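Local atomic coordinates of DUF3863 domain-containing protein (Parabacteroides distasonis, PDB entry 3LM3), a protein that is of unknown function but is a putative glycoside hydrolase or deacetylase. Residues A[181-189]-A[407-418]; A[336-346]-A[357-365]. All coordinates share one frame; numbering follows the deposited sequence.

Interaction 1: A[181-189]-A[407-418]; sequences GGGADGSPS and KDWSLINKINQK
D185 turns CG away from its own backbone N (chi1 -163°), and N416 does likewise (chi1 168°), which lets carboxylate and amide meet across the contact. N416 ND2 donates to D185 OD2 at 2.9 Å, from above the carboxylate plane. Q417 NE2 reaches the same D185 OD2 at 3.2 Å from the opposite face, on the syn side and nearly straight (167°). A weak bond from Q417 NE2 to D185 OD1 adds to this grip. R368 forms a salt bridge with D185 OD1, so both carboxylate oxygens are held. Neither segment is a regular strand. They pair through a single beta bridge between G183 and D408, joining the loop after strand 168-172 to the long loop that follows strand 383-389. G183 N donates to K407 O (2.9 Å), and W409 N donates back to G183 O (2.8 Å). Further along, L411 N bonds to D185 O at 2.8 Å. S410 OG accepts from D185 N at 3.0 Å. An Asx turn at D408 braces this stretch, with S410 N bonded to D408 OD1. S410 OG also comes within 3.2 Å of G183 C.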
loop_
_atom_site.group_PDB
_atom_site.type_symbol
_atom_site.label_atom_id
_atom_site.label_comp_id
_atom_site.label_asym_id
_atom_site.label_seq_id
_atom_site.Cartn_x
_atom_site.Cartn_y
_atom_site.Cartn_z
ATOM N N GLY A 181 14.220 1.152 1.230
ATOM C CA GLY A 181 13.314 2.239 1.582
ATOM C C GLY A 181 12.853 2.311 3.040
ATOM O O GLY A 181 11.664 2.563 3.308
ATOM N N GLY A 182 13.784 2.103 3.980
ATOM C CA GLY A 182 13.526 2.333 5.412
ATOM C C GLY A 182 12.723 1.215 6.057
ATOM O O GLY A 182 12.706 0.085 5.567
ATOM N N GLY A 183 12.029 1.528 7.142
ATOM C CA GLY A 183 11.176 0.535 7.766
ATOM C C GLY A 183 9.828 1.105 8.112
ATOM O O GLY A 183 9.757 2.141 8.735
ATOM N N ALA A 184 8.769 0.397 7.717
ATOM C CA ALA A 184 7.441 0.633 8.236
ATOM C C ALA A 184 6.715 -0.682 8.411
ATOM O O ALA A 184 5.524 -0.743 8.186
ATOM C CB ALA A 184 6.649 1.519 7.267
ATOM N N ASP A 185 7.403 -1.730 8.850
ATOM C CA ASP A 185 6.729 -2.999 9.094
ATOM C C ASP A 185 5.995 -2.928 10.443
ATOM O O ASP A 185 6.272 -2.071 11.273
ATOM C CB ASP A 185 7.696 -4.214 9.095
ATOM C CG ASP A 185 6.983 -5.566 8.939
ATOM O OD1 ASP A 185 5.772 -5.634 8.565
ATOM O OD2 ASP A 185 7.668 -6.610 9.144
ATOM N N GLY A 186 5.050 -3.836 10.635
ATOM C CA GLY A 186 4.363 -4.023 11.898
ATOM C C GLY A 186 2.874 -3.801 11.881
ATOM O O GLY A 186 2.171 -4.202 12.834
ATOM N N SER A 187 2.375 -3.113 10.860
ATOM C CA SER A 187 0.966 -2.742 10.779
ATOM C C SER A 187 0.097 -3.857 10.220
ATOM O O SER A 187 0.609 -4.827 9.650
ATOM C CB SER A 187 0.807 -1.502 9.919
ATOM O OG SER A 187 0.867 -1.789 8.507
ATOM N N PRO A 188 -1.231 -3.711 10.320
ATOM C CA PRO A 188 -2.108 -4.496 9.449
ATOM C C PRO A 188 -1.915 -4.111 8.001
ATOM O O PRO A 188 -1.495 -2.998 7.698
ATOM C CB PRO A 188 -3.539 -4.104 9.896
ATOM C CG PRO A 188 -3.341 -3.518 11.296
ATOM C CD PRO A 188 -2.008 -2.807 11.202
ATOM N N SER A 189 -2.216 -5.037 7.093
ATOM C CA SER A 189 -2.133 -4.765 5.669
ATOM C C SER A 189 -3.456 -4.311 5.090
ATOM O O SER A 189 -3.477 -3.763 3.998
ATOM C CB SER A 189 -1.604 -5.963 4.919
ATOM O OG SER A 189 -2.531 -7.022 4.900
ATOM N N LYS A 407 14.805 6.931 9.417
ATOM C CA LYS A 407 14.404 5.998 8.353
ATOM C C LYS A 407 13.612 4.800 8.866
ATOM O O LYS A 407 12.908 4.183 8.079
ATOM C CB LYS A 407 15.623 5.528 7.559
ATOM C CG LYS A 407 16.323 6.665 6.830
ATOM C CD LYS A 407 17.328 6.123 5.828
ATOM C CE LYS A 407 18.101 7.237 5.157
ATOM N NZ LYS A 407 18.548 6.813 3.796
ATOM N N ASP A 408 13.667 4.522 10.156
ATOM C CA ASP A 408 13.056 3.314 10.728
ATOM C C ASP A 408 11.867 3.655 11.599
ATOM O O ASP A 408 11.990 4.083 12.736
ATOM C CB ASP A 408 14.087 2.496 11.516
ATOM C CG ASP A 408 13.530 1.150 12.021
ATOM O OD1 ASP A 408 12.352 0.820 11.740
ATOM O OD2 ASP A 408 14.296 0.416 12.695
ATOM N N TRP A 409 10.686 3.490 10.991
ATOM C CA TRP A 409 9.407 3.727 11.662
ATOM C C TRP A 409 8.662 2.430 11.989
ATOM O O TRP A 409 7.475 2.461 12.305
ATOM C CB TRP A 409 8.526 4.636 10.795
ATOM C CG TRP A 409 9.045 6.037 10.705
ATOM C CD1 TRP A 409 10.237 6.429 10.186
ATOM C CD2 TRP A 409 8.386 7.234 11.143
ATOM N NE1 TRP A 409 10.372 7.786 10.293
ATOM C CE2 TRP A 409 9.255 8.304 10.885
ATOM C CE3 TRP A 409 7.165 7.505 11.768
ATOM C CZ2 TRP A 409 8.940 9.615 11.222
ATOM C CZ3 TRP A 409 6.834 8.807 12.055
ATOM C CH2 TRP A 409 7.732 9.844 11.816
ATOM N N SER A 410 9.340 1.292 11.917
ATOM C CA SER A 410 8.666 0.022 12.144
ATOM C C SER A 410 8.161 -0.138 13.557
ATOM O O SER A 410 8.781 0.327 14.511
ATOM C CB SER A 410 9.575 -1.152 11.790
ATOM O OG SER A 410 9.905 -1.142 10.400
ATOM N N LEU A 411 7.034 -0.817 13.676
ATOM C CA LEU A 411 6.460 -1.173 14.974
ATOM C C LEU A 411 6.777 -2.645 15.214
ATOM O O LEU A 411 6.219 -3.545 14.566
ATOM C CB LEU A 411 4.952 -0.880 14.986
ATOM C CG LEU A 411 4.291 -0.828 16.368
ATOM C CD1 LEU A 411 2.935 -0.105 16.299
ATOM C CD2 LEU A 411 4.151 -2.243 16.986
ATOM N N ILE A 412 7.719 -2.902 16.124
ATOM C CA ILE A 412 8.244 -4.241 16.363
ATOM C C ILE A 412 8.336 -4.447 17.863
ATOM O O ILE A 412 8.798 -3.537 18.596
ATOM C CB ILE A 412 9.646 -4.370 15.712
ATOM C CG1 ILE A 412 9.521 -4.371 14.193
ATOM C CG2 ILE A 412 10.380 -5.651 16.131
ATOM C CD1 ILE A 412 10.850 -4.314 13.419
ATOM N N ASN A 413 7.869 -5.590 18.343
ATOM C CA ASN A 413 8.038 -5.909 19.747
ATOM C C ASN A 413 8.363 -7.398 19.880
ATOM O O ASN A 413 9.537 -7.740 19.793
ATOM C CB ASN A 413 6.875 -5.395 20.617
ATOM C CG ASN A 413 5.507 -5.635 20.012
ATOM O OD1 ASN A 413 5.071 -6.763 19.853
ATOM N ND2 ASN A 413 4.787 -4.541 19.766
ATOM N N LYS A 414 7.388 -8.290 19.990
ATOM C CA LYS A 414 7.700 -9.687 20.379
ATOM C C LYS A 414 8.474 -10.492 19.305
ATOM O O LYS A 414 9.622 -10.895 19.521
ATOM C CB LYS A 414 6.427 -10.431 20.810
ATOM C CG LYS A 414 5.642 -9.755 21.951
ATOM C CD LYS A 414 6.552 -9.345 23.132
ATOM C CE LYS A 414 5.772 -9.138 24.468
ATOM N NZ LYS A 414 5.424 -10.423 25.170
ATOM N N ILE A 415 7.843 -10.737 18.164
ATOM C CA ILE A 415 8.434 -11.488 17.065
ATOM C C ILE A 415 8.080 -10.766 15.759
ATOM O O ILE A 415 6.909 -10.476 15.513
ATOM C CB ILE A 415 7.893 -12.953 17.005
ATOM C CG1 ILE A 415 8.187 -13.683 18.341
ATOM C CG2 ILE A 415 8.496 -13.753 15.850
ATOM C CD1 ILE A 415 7.708 -15.118 18.389
ATOM N N ASN A 416 9.091 -10.528 14.920
ATOM C CA ASN A 416 8.872 -9.848 13.636
ATOM C C ASN A 416 9.359 -10.715 12.480
ATOM O O ASN A 416 10.449 -11.280 12.538
ATOM C CB ASN A 416 9.552 -8.483 13.630
ATOM C CG ASN A 416 9.596 -7.879 12.250
ATOM O OD1 ASN A 416 10.560 -8.108 11.515
ATOM N ND2 ASN A 416 8.518 -7.190 11.865
ATOM N N GLN A 417 8.564 -10.765 11.405
ATOM C CA GLN A 417 8.802 -11.663 10.263
ATOM C C GLN A 417 10.145 -11.500 9.577
ATOM O O GLN A 417 10.635 -12.460 8.998
ATOM C CB GLN A 417 7.689 -11.516 9.237
ATOM C CG GLN A 417 7.658 -10.152 8.536
ATOM C CD GLN A 417 6.471 -9.991 7.602
ATOM O OE1 GLN A 417 5.986 -10.979 7.043
ATOM N NE2 GLN A 417 6.022 -8.742 7.396
ATOM N N LYS A 418 10.748 -10.310 9.624
ATOM C CA LYS A 418 12.014 -10.106 8.943
ATOM C C LYS A 418 13.148 -10.903 9.594
ATOM O O LYS A 418 14.195 -11.127 8.974
ATOM C CB LYS A 418 12.362 -8.615 8.866
ATOM C CG LYS A 418 11.266 -7.737 8.286
ATOM C CD LYS A 418 10.979 -8.029 6.789
ATOM C CE LYS A 418 9.788 -7.261 6.330
ATOM N NZ LYS A 418 9.556 -7.415 4.842
#

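Interaction 2: A[336-346]-A[357-365]; sequences NDDWNYRFVER and LEIKWFMNK
Strands 341-346 and 357-363 run antiparallel as a beta hairpin, their axes 4.7 Å apart and 173° between directions. Y341-M363, F343-W361 and E345-I359 are hydrogen-bonded pairs, each closed by two backbone bonds. R342-F362, V344-K360 and R346-E358 are the non-hydrogen-bonded pairs between them and beyond. Strand 341-346 is the outermost strand of a four-stranded antiparallel sheet, and strand 367-374 flanks 357-363 on its other side.

On the face of Y341, F343 and E345 the packing is largely apolar. The selenium of selenomethionine M363 sits at the edge of the F343 ring, SE 4.1 Å from CE2, a Met-aromatic contact. M363 CE lies over one face of the W361 indole, offset toward the rim. E345 CB meets I359 CG2 at 3.8 Å, while the E345 carboxylate turns to H264. Helix 255-277 covers F343 and E345.

On the other face, V344 and K360 lie side by side, and R342 CG rests against F362 CD2. R346 is extended from CG to NE and grips E358 side-on. R346 NE is 2.8 Å from E358 OE1, and R346 NH2 is 3.2 Å from that oxygen. E358 OE2 pairs with R373.

At the end of the hairpin where 341-346 begins and 357-363 ends, K365 bends at chi3 (86°), which brings NZ to the syn side of D337 OD1 at 2.8 Å. The W339 ring edge abuts M363 O, with CZ3 3.4 Å away. Its NE1 bonds to N336 OD1. One water bridges N336 O, W339 O and K365 N.

Salt bridges thus lie at both ends of the contact. With an arginine on each of its oxygens, the E358 carboxylate is probably stabilised as the anion.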
loop_
_atom_site.group_PDB
_atom_site.type_symbol
_atom_site.label_atom_id
_atom_site.label_comp_id
_atom_site.label_asym_id
_atom_site.label_seq_id
_atom_site.Cartn_x
_atom_site.Cartn_y
_atom_site.Cartn_z
ATOM N N ASN A 336 -11.933 0.261 15.322
ATOM C CA ASN A 336 -11.143 -0.919 15.085
ATOM C C ASN A 336 -11.658 -2.157 15.781
ATOM O O ASN A 336 -11.097 -3.225 15.617
ATOM C CB ASN A 336 -9.681 -0.653 15.437
ATOM C CG ASN A 336 -9.062 0.423 14.550
ATOM O OD1 ASN A 336 -9.323 0.478 13.335
ATOM N ND2 ASN A 336 -8.225 1.274 15.132
ATOM N N ASP A 337 -12.773 -2.035 16.494
ATOM C CA ASP A 337 -13.450 -3.220 17.003
ATOM C C ASP A 337 -14.257 -3.924 15.919
ATOM O O ASP A 337 -14.715 -5.049 16.125
ATOM C CB ASP A 337 -14.419 -2.853 18.125
ATOM C CG ASP A 337 -13.729 -2.312 19.356
ATOM O OD1 ASP A 337 -12.624 -2.783 19.687
ATOM O OD2 ASP A 337 -14.360 -1.454 20.018
ATOM N N ASP A 338 -14.462 -3.259 14.788
ATOM C CA ASP A 338 -15.396 -3.715 13.767
ATOM C C ASP A 338 -14.770 -4.650 12.729
ATOM O O ASP A 338 -15.505 -5.226 11.924
ATOM C CB ASP A 338 -16.013 -2.516 13.026
ATOM C CG ASP A 338 -16.947 -1.702 13.886
ATOM O OD1 ASP A 338 -17.341 -2.164 14.987
ATOM O OD2 ASP A 338 -17.326 -0.589 13.431
ATOM N N TRP A 339 -13.443 -4.791 12.735
ATOM C CA TRP A 339 -12.758 -5.626 11.757
ATOM C C TRP A 339 -11.839 -6.642 12.410
ATOM O O TRP A 339 -11.411 -6.492 13.541
ATOM C CB TRP A 339 -11.958 -4.793 10.748
ATOM C CG TRP A 339 -10.956 -3.852 11.350
ATOM C CD1 TRP A 339 -11.150 -2.530 11.627
ATOM C CD2 TRP A 339 -9.595 -4.143 11.720
ATOM N NE1 TRP A 339 -10.013 -1.982 12.130
ATOM C CE2 TRP A 339 -9.046 -2.950 12.222
ATOM C CE3 TRP A 339 -8.794 -5.278 11.672
ATOM C CZ2 TRP A 339 -7.744 -2.874 12.693
ATOM C CZ3 TRP A 339 -7.487 -5.192 12.134
ATOM C CH2 TRP A 339 -6.989 -4.004 12.657
ATOM N N ASN A 340 -11.582 -7.713 11.670
ATOM C CA ASN A 340 -10.736 -8.796 12.115
ATOM C C ASN A 340 -10.367 -9.523 10.831
ATOM O O ASN A 340 -11.224 -10.140 10.218
ATOM C CB ASN A 340 -11.498 -9.690 13.109
ATOM C CG ASN A 340 -10.643 -10.761 13.725
ATOM O OD1 ASN A 340 -9.687 -11.220 13.146
ATOM N ND2 ASN A 340 -11.006 -11.160 14.951
ATOM N N TYR A 341 -9.128 -9.364 10.372
ATOM C CA TYR A 341 -8.722 -9.861 9.062
ATOM C C TYR A 341 -7.911 -11.148 9.145
ATOM O O TYR A 341 -7.083 -11.330 10.053
ATOM C CB TYR A 341 -7.890 -8.838 8.324
ATOM C CG TYR A 341 -8.497 -7.466 8.214
ATOM C CD1 TYR A 341 -9.748 -7.260 7.626
ATOM C CD2 TYR A 341 -7.803 -6.348 8.659
ATOM C CE1 TYR A 341 -10.289 -5.987 7.486
ATOM C CE2 TYR A 341 -8.326 -5.065 8.529
ATOM C CZ TYR A 341 -9.574 -4.897 7.951
ATOM O OH TYR A 341 -10.088 -3.621 7.773
ATOM N N ARG A 342 -8.193 -12.039 8.213
ATOM C CA ARG A 342 -7.484 -13.304 8.077
ATOM C C ARG A 342 -7.133 -13.524 6.616
ATOM O O ARG A 342 -7.926 -13.184 5.726
ATOM C CB ARG A 342 -8.355 -14.463 8.548
ATOM C CG ARG A 342 -8.625 -14.428 10.034
ATOM C CD ARG A 342 -9.639 -15.473 10.448
ATOM N NE ARG A 342 -10.904 -15.183 9.802
ATOM C CZ ARG A 342 -11.902 -16.033 9.589
ATOM N NH1 ARG A 342 -11.821 -17.307 9.989
ATOM N NH2 ARG A 342 -13.007 -15.594 8.979
ATOM N N PHE A 343 -5.942 -14.087 6.396
ATOM C CA PHE A 343 -5.492 -14.523 5.088
ATOM C C PHE A 343 -4.817 -15.866 5.177
ATOM O O PHE A 343 -4.184 -16.165 6.189
ATOM C CB PHE A 343 -4.510 -13.513 4.473
ATOM C CG PHE A 343 -5.081 -12.143 4.347
ATOM C CD1 PHE A 343 -5.913 -11.821 3.290
ATOM C CD2 PHE A 343 -4.816 -11.175 5.297
ATOM C CE1 PHE A 343 -6.504 -10.567 3.217
ATOM C CE2 PHE A 343 -5.405 -9.893 5.202
ATOM C CZ PHE A 343 -6.233 -9.601 4.152
ATOM N N VAL A 344 -4.946 -16.644 4.112
ATOM C CA VAL A 344 -4.230 -17.914 3.949
ATOM C C VAL A 344 -3.631 -17.935 2.551
ATOM O O VAL A 344 -4.323 -17.592 1.578
ATOM C CB VAL A 344 -5.161 -19.123 4.129
ATOM C CG1 VAL A 344 -4.421 -20.431 3.802
ATOM C CG2 VAL A 344 -5.754 -19.145 5.533
ATOM N N GLU A 345 -2.363 -18.304 2.436
ATOM C CA GLU A 345 -1.705 -18.379 1.130
ATOM C C GLU A 345 -0.725 -19.516 1.090
ATOM O O GLU A 345 0.024 -19.701 2.026
ATOM C CB GLU A 345 -0.943 -17.092 0.853
ATOM C CG GLU A 345 -0.257 -17.094 -0.517
ATOM C CD GLU A 345 0.943 -16.215 -0.630
ATOM O OE1 GLU A 345 1.199 -15.401 0.279
ATOM O OE2 GLU A 345 1.632 -16.291 -1.697
ATOM N N ARG A 346 -0.728 -20.256 -0.010
ATOM C CA ARG A 346 0.392 -21.132 -0.360
ATOM C C ARG A 346 1.186 -20.506 -1.489
ATOM O O ARG A 346 0.666 -19.705 -2.272
ATOM C CB ARG A 346 -0.059 -22.534 -0.737
ATOM C CG ARG A 346 -0.550 -23.308 0.428
ATOM C CD ARG A 346 -1.045 -24.678 0.019
ATOM N NE ARG A 346 -1.365 -25.454 1.207
ATOM C CZ ARG A 346 -1.575 -26.772 1.208
ATOM N NH1 ARG A 346 -1.523 -27.464 0.083
ATOM N NH2 ARG A 346 -1.842 -27.379 2.357
ATOM N N LEU A 357 5.436 -23.677 1.154
ATOM C CA LEU A 357 5.046 -22.861 2.304
ATOM C C LEU A 357 3.571 -22.508 2.310
ATOM O O LEU A 357 2.992 -22.161 1.272
ATOM C CB LEU A 357 5.903 -21.589 2.338
ATOM C CG LEU A 357 7.406 -21.781 2.518
ATOM C CD1 LEU A 357 8.135 -20.437 2.411
ATOM C CD2 LEU A 357 7.744 -22.477 3.853
ATOM N N GLU A 358 2.960 -22.585 3.499
ATOM C CA GLU A 358 1.623 -22.102 3.747
ATOM C C GLU A 358 1.727 -21.059 4.843
ATOM O O GLU A 358 2.262 -21.341 5.955
ATOM C CB GLU A 358 0.688 -23.212 4.195
ATOM C CG GLU A 358 -0.714 -22.715 4.459
ATOM C CD GLU A 358 -1.664 -23.861 4.728
ATOM O OE1 GLU A 358 -2.148 -24.486 3.764
ATOM O OE2 GLU A 358 -1.892 -24.157 5.908
ATOM N N ILE A 359 1.258 -19.839 4.551
ATOM C CA ILE A 359 1.271 -18.754 5.531
ATOM C C ILE A 359 -0.148 -18.391 5.908
ATOM O O ILE A 359 -1.032 -18.363 5.041
ATOM C CB ILE A 359 2.073 -17.513 5.040
ATOM C CG1 ILE A 359 2.272 -16.509 6.184
ATOM C CG2 ILE A 359 1.405 -16.814 3.819
ATOM C CD1 ILE A 359 3.365 -15.496 5.851
ATOM N N LYS A 360 -0.376 -18.132 7.192
ATOM C CA LYS A 360 -1.638 -17.639 7.671
ATOM C C LYS A 360 -1.374 -16.344 8.427
ATOM O O LYS A 360 -0.561 -16.316 9.359
ATOM C CB LYS A 360 -2.311 -18.638 8.603
ATOM C CG LYS A 360 -2.727 -19.915 7.912
ATOM C CD LYS A 360 -3.478 -20.863 8.823
ATOM C CE LYS A 360 -3.979 -22.043 8.009
ATOM N NZ LYS A 360 -4.678 -23.100 8.835
ATOM N N TRP A 361 -2.098 -15.283 8.072
ATOM C CA TRP A 361 -2.053 -14.005 8.801
ATOM C C TRP A 361 -3.369 -13.772 9.523
ATOM O O TRP A 361 -4.435 -14.124 9.006
ATOM C CB TRP A 361 -1.844 -12.832 7.836
ATOM C CG TRP A 361 -0.420 -12.469 7.578
ATOM C CD1 TRP A 361 0.313 -12.728 6.451
ATOM C CD2 TRP A 361 0.464 -11.809 8.488
ATOM N NE1 TRP A 361 1.596 -12.230 6.592
ATOM C CE2 TRP A 361 1.707 -11.659 7.836
ATOM C CE3 TRP A 361 0.331 -11.316 9.798
ATOM C CZ2 TRP A 361 2.796 -11.065 8.452
ATOM C CZ3 TRP A 361 1.432 -10.728 10.404
ATOM C CH2 TRP A 361 2.636 -10.596 9.731
ATOM N N PHE A 362 -3.267 -13.193 10.717
ATOM C CA PHE A 362 -4.379 -12.769 11.558
ATOM C C PHE A 362 -4.087 -11.339 11.975
ATOM O O PHE A 362 -2.988 -11.055 12.465
ATOM C CB PHE A 362 -4.473 -13.663 12.804
ATOM C CG PHE A 362 -4.603 -15.122 12.489
ATOM C CD1 PHE A 362 -3.482 -15.878 12.185
ATOM C CD2 PHE A 362 -5.865 -15.744 12.459
ATOM C CE1 PHE A 362 -3.578 -17.220 11.894
ATOM C CE2 PHE A 362 -5.965 -17.108 12.159
ATOM C CZ PHE A 362 -4.823 -17.826 11.867
HETATM N N MSE A 363 -5.037 -10.445 11.780
HETATM C CA MSE A 363 -4.841 -9.041 12.115
HETATM C C MSE A 363 -6.095 -8.491 12.778
HETATM O O MSE A 363 -7.204 -8.600 12.236
HETATM C CB MSE A 363 -4.559 -8.221 10.849
HETATM C CG MSE A 363 -3.298 -8.611 10.130
HETATM SE SE MSE A 363 -3.348 -8.166 8.252
HETATM C CE MSE A 363 -1.520 -8.691 7.744
ATOM N N ASN A 364 -5.911 -7.932 13.962
ATOM C CA ASN A 364 -7.030 -7.334 14.688
ATOM C C ASN A 364 -6.529 -6.074 15.427
ATOM O O ASN A 364 -5.366 -5.699 15.308
ATOM C CB ASN A 364 -7.671 -8.367 15.620
ATOM C CG ASN A 364 -6.702 -8.876 16.655
ATOM O OD1 ASN A 364 -6.250 -8.139 17.521
ATOM N ND2 ASN A 364 -6.322 -10.157 16.521
ATOM N N LYS A 365 -7.410 -5.408 16.162
ATOM C CA LYS A 365 -7.045 -4.159 16.832
ATOM C C LYS A 365 -5.856 -4.323 17.775
ATOM O O LYS A 365 -5.081 -3.413 17.976
ATOM C CB LYS A 365 -8.250 -3.624 17.616
ATOM C CG LYS A 365 -7.991 -2.339 18.376
ATOM C CD LYS A 365 -9.215 -1.858 19.122
ATOM C CE LYS A 365 -9.328 -2.491 20.466
ATOM N NZ LYS A 365 -10.505 -1.979 21.288
HETATM O O HOH W 1 -10.371 -5.884 15.932
HETATM O O HOH W 2 -12.226 0.658 19.840
#

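Interaction 2 is nested along the chain inside the loop closed by interaction 1, and their centres are about 16 Å apart. They touch directly. S189 OG lies 3.4 Å from M363 CE, and P188 CG lies 3.9 Å from W339 CH2. Q417 OE1 packs 3.5 Å from W361 CZ2. R368, on the neighbouring strand 367-374, links the two: it pairs with D185 of interaction 1 and touches W361 of interaction 2. No active site is identified for this protein. A bound PEG (di(hydroxyethyl)ether) lies about 4 Å from the L357 side chain of interaction 2.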